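Local coordinates for geranyltranstransferase (Marinomonas sp. MED121, PDB 4F62), which probably joins isopentenyl diphosphate to allylic diphosphates, as a putative farnesyl-diphosphate synthase of the polyprenyl synthetase family, at residues 56-60 with 61-65; 192-196 with 197-201. All coordinates share one frame; numbering follows the deposited sequence.

Contacts 1 and 2 are two helix ends that lie side by side, their centres about 7 Å apart. Contact 1 finishes helix 48-60 and starts the loop to helix 65-86; contact 2 finishes helix 170-194 and turns the chain toward helix 201-226. Ala-57 packs on the end of helix 170-194: Ala-57 CB lies 3.3 Å from Gly-192 O, and Ala-57 O lies 3.3 Å from Thr-196 CG2. Val-60 packs on both Ala-193 and Thr-196. Both contacts are partly buried in the all-helical fold, their centres about 17 and 18 Å from the centre of the chain, on the same side of it.

Contact 1: residues 56-60 with 61-65; sequences SAQLV and GDISS
Gln-58 and Ile-63 meet through their aliphatic parts where helix 48-60 runs out and the chain folds back beside its last turn. Ile-63 CD1 lies 3.7 Å from Gln-58 CG, and the two side chains cross obliquely, methyl end against methylene. With CG1 of Ile-63 anti to its carbonyl carbon (chi1 -65°), the longer branch is carried back to the helix. The methyl also comes 3.9 Å from Gln-58 NE2, so the isoleucine borders the amide as well as the stem. Replacing Gln-58 by an alanine would probably open a gap beside Ile-63 CD1, which would lose its methylene neighbour and be freer to turn.

The tight part is at the backbone. Gly-61 N donates to Ala-57 O over 2.9 Å, the N-H...O angle a bent 143°, and this closes the final turn of the helix. Gly-61 then leaves helical geometry in an extended conformation; a side chain here would probably crowd the carbonyl oxygen of Val-60. Ala-57 CB and Ile-63 CG1 touch more loosely at 4.2 Å. Phe-8 and Arg-15 of helix 5-23 border Gln-58 and Ile-63.

The loose side belongs to Asp-62, which is exposed and whose CB is directed away from the helix. Its backbone oxygen is nevertheless engaged: Ser-64 OG donates to Asp-62 O at 3.1 Å, from above the carbonyl plane. Ser-64 N is bonded to Thr-67 OG1 in the first turn of the next helix, one half of a capping box. The whole is a short helix-loop-helix connection, with glycine just past one helix and, at the N-cap position of the next, a serine whose hydroxyl turns back into the loop, as suits the all-helical polyprenyl synthetase fold.

Contact 2: residues 192-196 with 197-201; sequences GALST and GQVKP
Val-199 folds back onto the end of helix 170-194, just after a type I beta turn that runs from Leu-194 to Gly-197. Its two methyls part over the helix: CG2 rests 3.8 Å from Ala-193 CB, and CG1 meets Leu-194 CD2 at the same 3.8 Å. CG1 sits between the backbone N and the carbonyl carbon (chi1 72°), facing the leucine, and CG2, anti to the N, faces the alanine. Leu-204 of helix 201-226 touches both Ala-193 and Val-199, while Leu-140 of helix 134-148 packs against Leu-194.

Behind this apolar layer the turn is fixed by hydrogen bonds. Gly-197 N donates to Leu-194 O over 2.9 Å, above the carbonyl plane, and the glycine's positive phi (77°) lets the chain leave the helix. Thr-196 OG1 bridges helix end and loop, accepting from Gln-198 N at 3.0 Å. Farther out, Ser-195 OG donates to Gly-192 O and also bonds to Thr-67 OG1, tying the turn to helix 65-86. What positions the threonine is Ala-193 O, which Thr-196 N reaches at 3.2 Å and to which Thr-196 OG1 donates at 2.7 Å, nearly along the C=O axis.

Contact 1: residues 56-60 with 61-65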
# COMPACT_ATOMS: atom_id res chain seq x y z
N SER A 56 21.06 10.43 5.01
CA SER A 56 21.39 10.49 3.59
C SER A 56 21.01 11.84 2.99
O SER A 56 21.77 12.40 2.20
CB SER A 56 20.68 9.37 2.83
OG SER A 56 21.07 8.13 3.37
N ALA A 57 19.85 12.36 3.37
CA ALA A 57 19.45 13.70 2.94
C ALA A 57 20.50 14.73 3.34
O ALA A 57 20.87 15.59 2.55
CB ALA A 57 18.09 14.08 3.51
N GLN A 58 20.99 14.62 4.57
CA GLN A 58 22.00 15.54 5.08
C GLN A 58 23.31 15.42 4.33
O GLN A 58 23.99 16.42 4.09
CB GLN A 58 22.25 15.26 6.56
CG GLN A 58 21.26 15.92 7.46
CD GLN A 58 21.87 16.22 8.80
OE1 GLN A 58 22.80 15.54 9.24
NE2 GLN A 58 21.36 17.25 9.46
N LEU A 59 23.67 14.20 3.98
CA LEU A 59 24.87 13.95 3.19
C LEU A 59 24.89 14.80 1.92
O LEU A 59 25.87 15.50 1.66
CB LEU A 59 24.95 12.48 2.82
CG LEU A 59 26.25 12.06 2.13
CD1 LEU A 59 27.37 12.07 3.14
CD2 LEU A 59 26.10 10.69 1.52
N VAL A 60 23.80 14.77 1.15
CA VAL A 60 23.82 15.34 -0.20
C VAL A 60 23.14 16.70 -0.35
O VAL A 60 23.32 17.39 -1.37
CB VAL A 60 23.24 14.36 -1.24
CG1 VAL A 60 24.00 13.04 -1.20
CG2 VAL A 60 21.77 14.15 -0.96
N GLY A 61 22.36 17.10 0.64
CA GLY A 61 21.68 18.37 0.60
C GLY A 61 21.06 18.72 1.94
O GLY A 61 21.71 18.65 2.98
N ASP A 62 19.78 19.08 1.92
CA ASP A 62 19.10 19.46 3.14
C ASP A 62 17.85 18.61 3.39
O ASP A 62 17.15 18.22 2.46
CB ASP A 62 18.77 20.94 3.10
CG ASP A 62 20.01 21.80 2.84
OD1 ASP A 62 21.03 21.61 3.54
OD2 ASP A 62 19.97 22.65 1.92
N ILE A 63 17.60 18.29 4.66
CA ILE A 63 16.39 17.59 5.06
C ILE A 63 15.18 18.44 4.66
O ILE A 63 15.15 19.65 4.91
CB ILE A 63 16.36 17.32 6.59
CG1 ILE A 63 17.48 16.35 6.98
CG2 ILE A 63 15.00 16.75 6.99
CD1 ILE A 63 17.75 16.26 8.50
N SER A 64 14.19 17.80 4.03
CA SER A 64 13.07 18.51 3.42
C SER A 64 11.76 17.84 3.80
O SER A 64 11.77 16.80 4.45
CB SER A 64 13.20 18.47 1.90
OG SER A 64 14.34 19.20 1.49
N SER A 65 10.65 18.43 3.38
CA SER A 65 9.34 17.87 3.70
C SER A 65 9.20 16.45 3.16
O SER A 65 8.66 15.57 3.84
CB SER A 65 8.21 18.79 3.21
OG SER A 65 8.21 18.88 1.79

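Contact 2: residues 192-196 with 197-201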
# COMPACT_ATOMS: atom_id res chain seq x y z
N GLY A 192 16.03 9.15 1.04
CA GLY A 192 16.57 10.27 1.78
C GLY A 192 17.31 11.23 0.87
O GLY A 192 17.01 12.43 0.84
N ALA A 193 18.26 10.70 0.11
CA ALA A 193 19.06 11.49 -0.83
C ALA A 193 18.20 12.13 -1.93
O ALA A 193 18.30 13.33 -2.21
CB ALA A 193 20.14 10.60 -1.44
N LEU A 194 17.34 11.33 -2.55
CA LEU A 194 16.41 11.86 -3.56
C LEU A 194 15.53 12.98 -3.01
O LEU A 194 15.27 13.97 -3.69
CB LEU A 194 15.54 10.74 -4.14
CG LEU A 194 16.21 9.70 -5.04
CD1 LEU A 194 15.35 8.43 -5.11
CD2 LEU A 194 16.42 10.26 -6.45
N SER A 195 15.08 12.84 -1.76
CA SER A 195 14.11 13.80 -1.21
C SER A 195 14.69 15.20 -1.12
O SER A 195 13.93 16.16 -0.97
CB SER A 195 13.64 13.36 0.18
OG SER A 195 14.63 13.60 1.17
N THR A 196 16.01 15.32 -1.24
CA THR A 196 16.67 16.64 -1.23
C THR A 196 16.49 17.41 -2.53
O THR A 196 16.66 18.64 -2.56
CB THR A 196 18.18 16.54 -1.02
OG1 THR A 196 18.77 15.94 -2.18
CG2 THR A 196 18.51 15.69 0.21
N GLY A 197 16.19 16.70 -3.61
CA GLY A 197 16.05 17.33 -4.92
C GLY A 197 17.40 17.67 -5.54
O GLY A 197 17.47 18.42 -6.52
N GLN A 198 18.47 17.11 -4.98
CA GLN A 198 19.84 17.49 -5.34
C GLN A 198 20.80 16.33 -5.62
O GLN A 198 21.95 16.57 -5.99
CB GLN A 198 20.46 18.30 -4.19
CG GLN A 198 20.12 19.77 -4.15
CD GLN A 198 21.01 20.51 -3.18
OE1 GLN A 198 22.11 20.04 -2.85
NE2 GLN A 198 20.55 21.67 -2.72
N VAL A 199 20.37 15.10 -5.41
CA VAL A 199 21.31 13.97 -5.51
C VAL A 199 21.75 13.71 -6.96
O VAL A 199 20.97 13.84 -7.90
CB VAL A 199 20.77 12.67 -4.86
CG1 VAL A 199 19.65 12.07 -5.69
CG2 VAL A 199 21.89 11.66 -4.65
N LYS A 200 23.03 13.38 -7.12
CA LYS A 200 23.59 13.09 -8.43
C LYS A 200 23.70 11.58 -8.53
O LYS A 200 23.81 10.90 -7.50
CB LYS A 200 24.95 13.76 -8.59
CG LYS A 200 25.00 15.17 -8.02
CD LYS A 200 26.19 15.94 -8.57
CE LYS A 200 26.53 17.16 -7.71
NZ LYS A 200 27.31 16.78 -6.50
N PRO A 201 23.68 11.04 -9.76
CA PRO A 201 23.65 9.58 -9.95
C PRO A 201 24.83 8.87 -9.28
O PRO A 201 24.66 7.78 -8.73
CB PRO A 201 23.74 9.41 -11.47
CG PRO A 201 23.25 10.71 -12.03
CD PRO A 201 23.72 11.75 -11.05